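Local coordinates for PKS (Streptomyces sp. CNQ431, PDB 5YDA), which probably loads acyl building blocks onto a carrier protein, as the broadly selective acyltransferase domain of the splenocin polyketide synthase, at residues A[181-186]-A[207-212]. Residues are numbered along the deposited sequence; the frame is centred on the assembly and turned at random.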
loop_
_atom_site.group_PDB
_atom_site.type_symbol
_atom_site.label_atom_id
_atom_site.label_comp_id
_atom_site.label_asym_id
_atom_site.label_seq_id
_atom_site.Cartn_x
_atom_site.Cartn_y
_atom_site.Cartn_z
ATOM N N ALA A 181 -3.632 0.941 9.773
ATOM C CA ALA A 181 -3.171 -0.012 10.784
ATOM C C ALA A 181 -1.904 -0.731 10.338
ATOM O O ALA A 181 -0.980 -0.949 11.139
ATOM C CB ALA A 181 -4.282 -1.022 11.086
ATOM N N LEU A 182 -1.842 -1.108 9.057
ATOM C CA LEU A 182 -0.662 -1.773 8.517
ATOM C C LEU A 182 0.552 -0.846 8.535
ATOM O O LEU A 182 1.654 -1.255 8.909
ATOM C CB LEU A 182 -0.974 -2.258 7.099
ATOM C CG LEU A 182 -0.027 -3.221 6.391
ATOM C CD1 LEU A 182 0.500 -4.270 7.359
ATOM C CD2 LEU A 182 -0.860 -3.863 5.307
ATOM N N ALA A 183 0.373 0.410 8.145
ATOM C CA ALA A 183 1.491 1.345 8.232
ATOM C C ALA A 183 1.947 1.542 9.684
ATOM O O ALA A 183 3.153 1.535 9.964
ATOM C CB ALA A 183 1.115 2.683 7.594
ATOM N N ARG A 184 1.002 1.707 10.624
ATOM C CA ARG A 184 1.395 1.824 12.035
ATOM C C ARG A 184 2.141 0.581 12.507
ATOM O O ARG A 184 3.118 0.686 13.255
ATOM C CB ARG A 184 0.186 2.051 12.943
ATOM C CG ARG A 184 -0.679 3.263 12.641
ATOM C CD ARG A 184 0.078 4.578 12.619
ATOM N NE ARG A 184 1.048 4.690 13.697
ATOM C CZ ARG A 184 1.849 5.735 13.867
ATOM N NH1 ARG A 184 2.724 5.734 14.859
ATOM N NH2 ARG A 184 1.772 6.778 13.048
ATOM N N THR A 185 1.695 -0.605 12.080
ATOM C CA THR A 185 2.368 -1.838 12.488
ATOM C C THR A 185 3.808 -1.872 12.001
ATOM O O THR A 185 4.713 -2.265 12.742
ATOM C CB THR A 185 1.597 -3.051 11.967
ATOM O OG1 THR A 185 0.270 -3.043 12.509
ATOM C CG2 THR A 185 2.281 -4.322 12.353
ATOM N N LEU A 186 4.048 -1.459 10.759
ATOM C CA LEU A 186 5.420 -1.440 10.255
ATOM C C LEU A 186 6.262 -0.399 10.984
ATOM O O LEU A 186 7.442 -0.632 11.271
ATOM C CB LEU A 186 5.422 -1.177 8.743
ATOM C CG LEU A 186 5.097 -2.418 7.909
ATOM C CD1 LEU A 186 4.613 -2.027 6.545
ATOM C CD2 LEU A 186 6.343 -3.233 7.781
ATOM N N ALA A 207 -1.592 11.442 4.266
ATOM C CA ALA A 207 -1.634 12.672 5.037
ATOM C C ALA A 207 -1.719 12.377 6.529
ATOM O O ALA A 207 -1.081 13.067 7.332
ATOM C CB ALA A 207 -2.801 13.549 4.575
ATOM N N CYS A 208 -2.475 11.342 6.921
ATOM C CA CYS A 208 -2.516 10.969 8.332
ATOM C C CYS A 208 -1.164 10.462 8.803
ATOM O O CYS A 208 -0.705 10.810 9.903
ATOM C CB CYS A 208 -3.584 9.911 8.590
ATOM S SG CYS A 208 -5.231 10.511 8.371
ATOM N N LEU A 209 -0.511 9.632 7.987
ATOM C CA LEU A 209 0.786 9.103 8.381
ATOM C C LEU A 209 1.830 10.205 8.461
ATOM O O LEU A 209 2.741 10.123 9.284
ATOM C CB LEU A 209 1.238 8.029 7.400
ATOM C CG LEU A 209 0.981 6.537 7.613
ATOM C CD1 LEU A 209 0.372 6.211 8.967
ATOM C CD2 LEU A 209 0.139 5.978 6.464
ATOM N N ALA A 210 1.722 11.230 7.606
ATOM C CA ALA A 210 2.683 12.324 7.559
ATOM C C ALA A 210 2.451 13.375 8.632
ATOM O O ALA A 210 3.274 14.282 8.757
ATOM C CB ALA A 210 2.649 13.018 6.192
ATOM N N GLY A 211 1.365 13.280 9.399
ATOM C CA GLY A 211 1.042 14.281 10.389
ATOM C C GLY A 211 0.194 15.424 9.880
ATOM O O GLY A 211 -0.217 16.275 10.678
ATOM N N VAL A 212 -0.081 15.471 8.574
ATOM C CA VAL A 212 -0.904 16.537 8.013
ATOM C C VAL A 212 -2.285 16.540 8.646
ATOM O O VAL A 212 -2.846 17.603 8.945
ATOM C CB VAL A 212 -0.983 16.387 6.486
ATOM C CG1 VAL A 212 -1.938 17.406 5.894
ATOM C CG2 VAL A 212 0.402 16.534 5.900
#
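The one flat group here, the guanidinium of Arg184, has Leu209 CD1 lying obliquely to it. The aliphatic part of the arginine does the closer touching: Arg184 CD lies 4.0 Å from Leu209 CD1, and the two side chains slide past each other in opposite directions. With CG anti to the carbonyl carbon (chi1 -57°), further bends at chi2 and chi3 bring the CD methylene to the leucine. Arg184 is partly exposed, and arginine suits such a place because its aliphatic chain can pack while its guanidinium may remain near solvent. Deeper in, Ala183 points its methyl at the fork of Leu209, with CB 3.6 Å from CD2. Alanine's small side chain suits this place, because the branched leucine spans most of the gap: the CA atoms of Ala183 and Leu209, the closest pair between the two segments, are 7.8 Å apart. Gly211 follows the second helix in a Schellman motif; at its positive phi a CB would jam against the preceding carbonyl oxygen. This apolar contact joins helix 169-188 to helix 201-210 within the acyltransferase domain; strand 195-198 lies between them in sequence, and the turn into the second helix resembles a nucleophile elbow. Tyr180 also touches Leu209, while helix 135-152 packs against Ala181 and helix 215-231 against Cys208.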